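Local coordinates for oxidoreductase (Ralstonia eutropha, PDB 3HJ9), which probably acts as an FMN-dependent oxidoreductase of the nitroreductase family, binding flavin mononucleotide as its cofactor, at residues Pro20-Ile29 / Val98-Arg106; Val28-Arg36 / Leu62-Trp70. All coordinates share one frame; numbering follows the deposited sequence.

In the fold
Both interactions fix the single run of chain 20-36 onto the body of the protein. They share Ile-29 in edge strand 28-30, the first of the seven strands across the antiparallel sheet. Interaction 1 is a surface contact on the tip and strand 103-108 of the hairpin it forms with 94-100; backbone carbonyls and one tyrosine hydroxyl do most of the work. Interaction 2 lies partly buried against helix 62-73, with leucines and prolines as the main material and a few polar bonds set among them; it also borders the second subunit. The two meet in the interior, where Val-98 packs on Leu-69.

Interaction 1 of 2, residues Pro20-Ile29 / Val98-Arg106; sequences PAVGTSERVI and VALPAGLYR
The hydroxyl of Tyr-105 is gripped twice: OH donates to Glu-26 O at 2.7 Å, in the carbonyl plane and on a lone pair, and a water donates to the same OH at 2.9 Å. That water gives its other hydrogen to Thr-24 O, so one phenol, partly through the water, engages two backbone carbonyls of the loop 24-26. The ring reaches them because its CG lies anti to the carbonyl carbon (chi1 -70°), which swings the phenol across to the passing chain. Over one face comes Ile-29, whose CD1 stands 4.0 Å from the Tyr-105 ring centroid in a CH-pi contact offset toward the rim; the two side chains cross at about a right angle. Leu-114 and Leu-116 of the next strand also pack on this tyrosine. With its oxygen held at one end and a methyl on its face, the ring has little freedom to turn.

At the hairpin tip the contact passes to backbone atoms. Val-22 N donates to Pro-101 O at 2.8 Å. Beside it Ala-21 CA sends a C-H toward the same oxygen. Ala-102 O faces the chain too: Ala-21 CB lies 3.5 Å from Ala-102 O, and Ser-25 OG makes only a weak bond to it. Ala-102 CB fits between Val-22 O and Thr-24 O, and the chain bends around this methyl through Gly-23, whose backbone angles call for glycine. Residues Leu-100 to Gly-103 form the type I turn of a two-residue beta hairpin, joining strands 94-100 and 103-108 of the antiparallel sheet; the N-terminal chain wraps over this turn before entering the sheet as its edge strand 28-30.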
loop_
_atom_site.group_PDB
_atom_site.type_symbol
_atom_site.label_atom_id
_atom_site.label_comp_id
_atom_site.label_asym_id
_atom_site.label_seq_id
_atom_site.Cartn_x
_atom_site.Cartn_y
_atom_site.Cartn_z
ATOM N N PRO A 20 -3.126 31.314 -6.352
ATOM C CA PRO A 20 -4.279 31.780 -5.605
ATOM C C PRO A 20 -5.442 30.775 -5.687
ATOM O O PRO A 20 -5.620 30.103 -6.724
ATOM C CB PRO A 20 -4.656 33.090 -6.297
ATOM C CG PRO A 20 -3.653 33.361 -7.302
ATOM C CD PRO A 20 -2.787 32.213 -7.480
ATOM N N ALA A 21 -6.190 30.647 -4.588
ATOM C CA ALA A 21 -7.344 29.762 -4.564
ATOM C C ALA A 21 -8.388 30.251 -5.595
ATOM O O ALA A 21 -8.540 31.459 -5.825
ATOM C CB ALA A 21 -7.935 29.662 -3.144
ATOM N N VAL A 22 -9.009 29.295 -6.274
ATOM C CA VAL A 22 -10.052 29.533 -7.270
ATOM C C VAL A 22 -11.316 28.982 -6.640
ATOM O O VAL A 22 -11.414 27.785 -6.382
ATOM C CB VAL A 22 -9.798 28.749 -8.583
ATOM C CG1 VAL A 22 -10.886 29.065 -9.608
ATOM C CG2 VAL A 22 -8.421 29.049 -9.123
ATOM N N GLY A 23 -12.264 29.853 -6.368
ATOM C CA GLY A 23 -13.534 29.470 -5.787
ATOM C C GLY A 23 -13.687 30.078 -4.408
ATOM O O GLY A 23 -13.014 31.079 -4.044
ATOM N N THR A 24 -14.609 29.480 -3.657
ATOM C CA THR A 24 -14.914 29.903 -2.298
ATOM C C THR A 24 -14.103 28.886 -1.469
ATOM O O THR A 24 -14.283 27.683 -1.626
ATOM C CB THR A 24 -16.463 29.906 -2.038
ATOM O OG1 THR A 24 -16.981 28.564 -2.024
ATOM C CG2 THR A 24 -17.206 30.728 -3.131
ATOM N N SER A 25 -13.192 29.404 -0.645
ATOM C CA SER A 25 -12.277 28.633 0.187
ATOM C C SER A 25 -12.909 28.443 1.588
ATOM O O SER A 25 -12.479 29.030 2.593
ATOM C CB SER A 25 -10.938 29.361 0.203
ATOM O OG SER A 25 -10.049 28.743 1.079
ATOM N N GLU A 26 -13.937 27.597 1.626
ATOM C CA GLU A 26 -14.738 27.348 2.836
ATOM C C GLU A 26 -13.925 26.659 3.931
ATOM O O GLU A 26 -13.018 25.878 3.642
ATOM C CB GLU A 26 -15.990 26.528 2.511
ATOM C CG GLU A 26 -16.941 27.155 1.467
ATOM C CD GLU A 26 -17.540 28.514 1.870
ATOM O OE1 GLU A 26 -17.639 28.836 3.085
ATOM O OE2 GLU A 26 -17.945 29.279 0.954
ATOM N N ARG A 27 -14.236 26.991 5.180
ATOM C CA ARG A 27 -13.516 26.474 6.347
ATOM C C ARG A 27 -13.664 24.949 6.511
ATOM O O ARG A 27 -12.697 24.265 6.857
ATOM C CB ARG A 27 -13.953 27.229 7.621
ATOM C CG ARG A 27 -13.105 26.902 8.817
ATOM C CD ARG A 27 -13.280 27.885 9.959
ATOM N NE ARG A 27 -12.431 27.455 11.068
ATOM C CZ ARG A 27 -12.717 26.455 11.918
ATOM N NH1 ARG A 27 -13.864 25.755 11.835
ATOM N NH2 ARG A 27 -11.842 26.149 12.883
ATOM N N VAL A 28 -14.873 24.446 6.247
ATOM C CA VAL A 28 -15.186 23.028 6.318
ATOM C C VAL A 28 -16.015 22.617 5.110
ATOM O O VAL A 28 -16.946 23.321 4.751
ATOM C CB VAL A 28 -16.005 22.683 7.590
ATOM C CG1 VAL A 28 -16.368 21.201 7.633
ATOM C CG2 VAL A 28 -15.252 23.076 8.830
ATOM N N ILE A 29 -15.653 21.503 4.470
ATOM C CA ILE A 29 -16.474 20.908 3.417
ATOM C C ILE A 29 -17.006 19.586 4.007
ATOM O O ILE A 29 -16.211 18.717 4.363
ATOM C CB ILE A 29 -15.724 20.649 2.105
ATOM C CG1 ILE A 29 -15.157 21.954 1.529
ATOM C CG2 ILE A 29 -16.672 20.016 1.072
ATOM C CD1 ILE A 29 -14.270 21.757 0.314
ATOM N N VAL A 98 -5.728 17.138 0.940
ATOM C CA VAL A 98 -6.257 17.214 -0.425
ATOM C C VAL A 98 -6.014 18.614 -0.981
ATOM O O VAL A 98 -6.507 19.587 -0.400
ATOM C CB VAL A 98 -7.810 16.934 -0.476
ATOM C CG1 VAL A 98 -8.245 16.668 -1.888
ATOM C CG2 VAL A 98 -8.213 15.772 0.414
ATOM N N ALA A 99 -5.265 18.722 -2.089
ATOM C CA ALA A 99 -5.053 20.018 -2.760
ATOM C C ALA A 99 -6.138 20.142 -3.806
ATOM O O ALA A 99 -6.143 19.373 -4.776
ATOM C CB ALA A 99 -3.666 20.121 -3.393
ATOM N N LEU A 100 -7.098 21.044 -3.567
ATOM C CA LEU A 100 -8.145 21.374 -4.524
ATOM C C LEU A 100 -7.859 22.780 -5.059
ATOM O O LEU A 100 -7.086 23.541 -4.437
ATOM C CB LEU A 100 -9.511 21.371 -3.860
ATOM C CG LEU A 100 -10.030 20.006 -3.411
ATOM C CD1 LEU A 100 -11.148 20.206 -2.371
ATOM C CD2 LEU A 100 -10.475 19.138 -4.625
ATOM N N PRO A 101 -8.490 23.156 -6.189
ATOM C CA PRO A 101 -8.307 24.551 -6.666
ATOM C C PRO A 101 -8.768 25.618 -5.643
ATOM O O PRO A 101 -8.187 26.696 -5.585
ATOM C CB PRO A 101 -9.159 24.620 -7.940
ATOM C CG PRO A 101 -9.365 23.222 -8.397
ATOM C CD PRO A 101 -9.276 22.343 -7.136
ATOM N N ALA A 102 -9.794 25.314 -4.847
ATOM C CA ALA A 102 -10.285 26.237 -3.813
ATOM C C ALA A 102 -9.471 26.221 -2.509
ATOM O O ALA A 102 -9.712 27.045 -1.657
ATOM C CB ALA A 102 -11.761 25.970 -3.519
ATOM N N GLY A 103 -8.522 25.295 -2.343
ATOM C CA GLY A 103 -7.758 25.230 -1.105
ATOM C C GLY A 103 -7.144 23.885 -0.785
ATOM O O GLY A 103 -7.510 22.878 -1.402
ATOM N N LEU A 104 -6.174 23.907 0.142
ATOM C CA LEU A 104 -5.550 22.703 0.690
ATOM C C LEU A 104 -6.364 22.344 1.931
ATOM O O LEU A 104 -6.482 23.175 2.854
ATOM C CB LEU A 104 -4.073 22.911 1.082
ATOM C CG LEU A 104 -3.383 21.699 1.776
ATOM C CD1 LEU A 104 -3.167 20.521 0.811
ATOM C CD2 LEU A 104 -2.092 22.124 2.447
ATOM N N TYR A 105 -6.859 21.109 1.982
ATOM C CA TYR A 105 -7.652 20.607 3.097
ATOM C C TYR A 105 -7.054 19.384 3.742
ATOM O O TYR A 105 -6.350 18.649 3.077
ATOM C CB TYR A 105 -9.067 20.238 2.613
ATOM C CG TYR A 105 -9.895 21.435 2.239
ATOM C CD1 TYR A 105 -9.735 22.055 0.998
ATOM C CD2 TYR A 105 -10.810 21.980 3.136
ATOM C CE1 TYR A 105 -10.490 23.212 0.655
ATOM C CE2 TYR A 105 -11.575 23.116 2.802
ATOM C CZ TYR A 105 -11.418 23.720 1.580
ATOM O OH TYR A 105 -12.166 24.828 1.296
ATOM N N ARG A 106 -7.355 19.180 5.029
ATOM C CA ARG A 106 -7.007 17.959 5.740
ATOM C C ARG A 106 -8.318 17.172 5.905
ATOM O O ARG A 106 -9.337 17.712 6.366
ATOM C CB ARG A 106 -6.384 18.209 7.114
ATOM C CG ARG A 106 -5.812 16.931 7.753
ATOM C CD ARG A 106 -5.133 17.210 9.057
ATOM N NE ARG A 106 -6.073 17.733 10.040
ATOM C CZ ARG A 106 -5.745 18.326 11.198
ATOM N NH1 ARG A 106 -4.472 18.478 11.587
ATOM N NH2 ARG A 106 -6.721 18.768 11.997
HETATM O O HOH W 1 -14.042 25.115 -0.835
#

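Interaction 2 of 2, residues Val28-Arg36 / Leu62-Trp70; sequences VITLPEPDR and LKQLSELLW
Leu-31 spreads its two methyls over helix 62-73 as the chain leaves strand 28-30: CD2 reaches Leu-62 CD1 at 4.0 Å, while CD1 meets Leu-69 CD1 at the same distance, the side chains of Leu-31 and Leu-69 crossing at about a right angle. Its CG stands anti to the carbonyl carbon (chi1 -60°), which lets the two methyls reach between Leu-62 and Leu-69. Tyr-107 and His-112 border the same leucine.

Pro-32 lays its ring against the first turn of the helix, CD 3.7 Å from Leu-62 CG, and its carbonyl carries the main polar link. Ser-66 OG donates to Pro-32 O at 2.6 Å, the donor tilted 19° from the carbonyl plane. His-112 NE2 is hydrogen-bonded to Ser-66 OG as well, so this buried hydroxyl has two hydrogen-bond partners, Pro-32 O and His-112 NE2.

Farther along, Pro-34 sits over one face of Trp-70. Its CG is 3.8 Å from the centroid of the five-membered ring, nearly on the ring normal, in a CH-pi contact. The indole NE1 is bonded to Val-75 O, which fixes how the ring is turned.

Beyond Pro-34, Asp-35 N gives Glu-67 OE2 a weak bond at 3.5 Å, and Lys-63 NZ forms a salt bridge with the same OE2 at 3.0 Å, while OE1 is held by Tyr-174. The lysine would probably favour the charged form of this buried carboxylate. Apolar packing thus supplies most of the contact, and two backbone groups of the loop after strand 28-30, Pro-32 O and Asp-35 N, are tied to the helix by a serine and, more weakly, a glutamate, at the edge where Pro-34, Asp-35 and Trp-70 meet Trp-47 of the second subunit.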
loop_
_atom_site.group_PDB
_atom_site.type_symbol
_atom_site.label_atom_id
_atom_site.label_comp_id
_atom_site.label_asym_id
_atom_site.label_seq_id
_atom_site.Cartn_x
_atom_site.Cartn_y
_atom_site.Cartn_z
ATOM N N VAL A 28 -14.873 24.446 6.247
ATOM C CA VAL A 28 -15.186 23.028 6.318
ATOM C C VAL A 28 -16.015 22.617 5.110
ATOM O O VAL A 28 -16.946 23.321 4.751
ATOM C CB VAL A 28 -16.005 22.683 7.590
ATOM C CG1 VAL A 28 -16.368 21.201 7.633
ATOM C CG2 VAL A 28 -15.252 23.076 8.830
ATOM N N ILE A 29 -15.653 21.503 4.470
ATOM C CA ILE A 29 -16.474 20.908 3.417
ATOM C C ILE A 29 -17.006 19.586 4.007
ATOM O O ILE A 29 -16.211 18.717 4.363
ATOM C CB ILE A 29 -15.724 20.649 2.105
ATOM C CG1 ILE A 29 -15.157 21.954 1.529
ATOM C CG2 ILE A 29 -16.672 20.016 1.072
ATOM C CD1 ILE A 29 -14.270 21.757 0.314
ATOM N N THR A 30 -18.334 19.492 4.179
ATOM C CA THR A 30 -18.968 18.269 4.681
ATOM C C THR A 30 -19.129 17.339 3.480
ATOM O O THR A 30 -19.446 17.779 2.372
ATOM C CB THR A 30 -20.314 18.540 5.360
ATOM O OG1 THR A 30 -21.132 19.315 4.481
ATOM C CG2 THR A 30 -20.108 19.308 6.668
ATOM N N LEU A 31 -18.878 16.064 3.692
ATOM C CA LEU A 31 -18.939 15.058 2.644
ATOM C C LEU A 31 -20.133 14.133 2.897
ATOM O O LEU A 31 -20.434 13.822 4.055
ATOM C CB LEU A 31 -17.654 14.242 2.669
ATOM C CG LEU A 31 -16.344 14.998 2.455
ATOM C CD1 LEU A 31 -15.185 14.128 2.841
ATOM C CD2 LEU A 31 -16.217 15.473 0.980
ATOM N N PRO A 32 -20.797 13.658 1.818
ATOM C CA PRO A 32 -21.926 12.739 2.023
ATOM C C PRO A 32 -21.455 11.367 2.474
ATOM O O PRO A 32 -20.270 11.020 2.282
ATOM C CB PRO A 32 -22.584 12.691 0.636
ATOM C CG PRO A 32 -21.474 12.953 -0.296
ATOM C CD PRO A 32 -20.631 13.976 0.387
ATOM N N GLU A 33 -22.356 10.609 3.100
ATOM C CA GLU A 33 -22.013 9.269 3.591
ATOM C C GLU A 33 -21.579 8.374 2.447
ATOM O O GLU A 33 -22.242 8.356 1.431
ATOM C CB GLU A 33 -23.183 8.569 4.313
ATOM C CG GLU A 33 -23.378 9.033 5.719
ATOM C CD GLU A 33 -24.261 8.098 6.533
ATOM O OE1 GLU A 33 -25.447 7.891 6.131
ATOM O OE2 GLU A 33 -23.755 7.592 7.586
ATOM N N PRO A 34 -20.475 7.629 2.610
ATOM C CA PRO A 34 -20.040 6.731 1.537
ATOM C C PRO A 34 -20.943 5.468 1.380
ATOM O O PRO A 34 -21.543 5.033 2.373
ATOM C CB PRO A 34 -18.613 6.368 1.970
ATOM C CG PRO A 34 -18.656 6.408 3.447
ATOM C CD PRO A 34 -19.627 7.504 3.808
ATOM N N ASP A 35 -21.075 4.957 0.138
ATOM C CA ASP A 35 -21.870 3.736 -0.126
ATOM C C ASP A 35 -21.120 2.519 0.437
ATOM O O ASP A 35 -19.913 2.502 0.522
ATOM C CB ASP A 35 -22.178 3.530 -1.628
ATOM C CG ASP A 35 -23.283 2.485 -1.871
ATOM O OD1 ASP A 35 -23.212 1.715 -2.849
ATOM O OD2 ASP A 35 -24.215 2.409 -1.056
ATOM N N ARG A 36 -21.870 1.497 0.795
ATOM C CA ARG A 36 -21.325 0.284 1.421
ATOM C C ARG A 36 -21.503 -1.019 0.658
ATOM O O ARG A 36 -20.627 -1.882 0.705
ATOM C CB ARG A 36 -21.834 0.177 2.903
ATOM C CG ARG A 36 -22.929 1.209 3.352
ATOM C CD ARG A 36 -23.357 1.043 4.817
ATOM N NE ARG A 36 -22.450 1.527 5.875
ATOM C CZ ARG A 36 -22.715 1.439 7.190
ATOM N NH1 ARG A 36 -23.856 0.889 7.643
ATOM N NH2 ARG A 36 -21.834 1.902 8.077
ATOM N N LEU A 62 -18.968 15.606 -5.723
ATOM C CA LEU A 62 -18.819 15.472 -4.272
ATOM C C LEU A 62 -18.911 14.017 -3.798
ATOM O O LEU A 62 -18.165 13.624 -2.901
ATOM C CB LEU A 62 -19.838 16.355 -3.536
ATOM C CG LEU A 62 -19.623 16.611 -2.047
ATOM C CD1 LEU A 62 -18.319 17.368 -1.789
ATOM C CD2 LEU A 62 -20.825 17.403 -1.533
ATOM N N LYS A 63 -19.793 13.225 -4.419
ATOM C CA LYS A 63 -19.934 11.787 -4.101
ATOM C C LYS A 63 -18.620 11.033 -4.307
ATOM O O LYS A 63 -18.254 10.204 -3.479
ATOM C CB LYS A 63 -21.040 11.125 -4.949
ATOM C CG LYS A 63 -21.376 9.628 -4.596
ATOM C CD LYS A 63 -22.472 9.064 -5.536
ATOM C CE LYS A 63 -22.822 7.582 -5.287
ATOM N NZ LYS A 63 -21.660 6.656 -5.402
ATOM N N GLN A 64 -17.930 11.318 -5.413
ATOM C CA GLN A 64 -16.667 10.677 -5.721
ATOM C C GLN A 64 -15.557 11.171 -4.816
ATOM O O GLN A 64 -14.763 10.359 -4.358
ATOM C CB GLN A 64 -16.265 10.806 -7.182
ATOM C CG GLN A 64 -17.056 9.905 -8.118
ATOM C CD GLN A 64 -16.487 9.880 -9.533
ATOM O OE1 GLN A 64 -15.694 10.750 -9.918
ATOM N NE2 GLN A 64 -16.910 8.888 -10.326
ATOM N N LEU A 65 -15.482 12.483 -4.558
ATOM C CA LEU A 65 -14.469 12.985 -3.606
ATOM C C LEU A 65 -14.622 12.279 -2.248
ATOM O O LEU A 65 -13.643 11.838 -1.647
ATOM C CB LEU A 65 -14.589 14.488 -3.432
ATOM C CG LEU A 65 -13.592 15.217 -2.529
ATOM C CD1 LEU A 65 -12.138 14.951 -2.955
ATOM C CD2 LEU A 65 -13.955 16.728 -2.532
ATOM N N SER A 66 -15.867 12.137 -1.811
ATOM C CA SER A 66 -16.195 11.485 -0.545
ATOM C C SER A 66 -15.739 10.042 -0.481
ATOM O O SER A 66 -15.052 9.649 0.462
ATOM C CB SER A 66 -17.703 11.552 -0.302
ATOM O OG SER A 66 -18.100 10.749 0.795
ATOM N N GLU A 67 -16.136 9.258 -1.480
ATOM C CA GLU A 67 -15.783 7.840 -1.534
ATOM C C GLU A 67 -14.263 7.585 -1.653
ATOM O O GLU A 67 -13.749 6.685 -1.018
ATOM C CB GLU A 67 -16.593 7.118 -2.618
ATOM C CG GLU A 67 -18.084 7.061 -2.296
ATOM C CD GLU A 67 -18.914 6.380 -3.353
ATOM O OE1 GLU A 67 -18.439 6.237 -4.503
ATOM O OE2 GLU A 67 -20.049 5.971 -3.025
ATOM N N LEU A 68 -13.575 8.418 -2.417
ATOM C CA LEU A 68 -12.108 8.372 -2.592
ATOM C C LEU A 68 -11.398 8.575 -1.254
ATOM O O LEU A 68 -10.499 7.772 -0.864
ATOM C CB LEU A 68 -11.651 9.495 -3.558
ATOM C CG LEU A 68 -10.153 9.770 -3.725
ATOM C CD1 LEU A 68 -9.436 8.532 -4.339
ATOM C CD2 LEU A 68 -9.929 11.065 -4.546
ATOM N N LEU A 69 -11.787 9.657 -0.573
ATOM C CA LEU A 69 -11.223 9.979 0.730
ATOM C C LEU A 69 -11.519 8.863 1.739
ATOM O O LEU A 69 -10.628 8.478 2.442
ATOM C CB LEU A 69 -11.669 11.361 1.242
ATOM C CG LEU A 69 -11.048 12.533 0.468
ATOM C CD1 LEU A 69 -11.748 13.806 0.834
ATOM C CD2 LEU A 69 -9.546 12.666 0.727
ATOM N N TRP A 70 -12.756 8.360 1.768
ATOM C CA TRP A 70 -13.121 7.242 2.650
ATOM C C TRP A 70 -12.308 5.961 2.314
ATOM O O TRP A 70 -11.848 5.257 3.237
ATOM C CB TRP A 70 -14.616 6.979 2.607
ATOM C CG TRP A 70 -15.000 5.892 3.520
ATOM C CD1 TRP A 70 -15.243 5.980 4.853
ATOM C CD2 TRP A 70 -15.153 4.530 3.165
ATOM N NE1 TRP A 70 -15.530 4.739 5.366
ATOM C CE2 TRP A 70 -15.478 3.825 4.346
ATOM C CE3 TRP A 70 -15.038 3.828 1.955
ATOM C CZ2 TRP A 70 -15.712 2.451 4.358
ATOM C CZ3 TRP A 70 -15.276 2.448 1.959
ATOM C CH2 TRP A 70 -15.621 1.780 3.154
#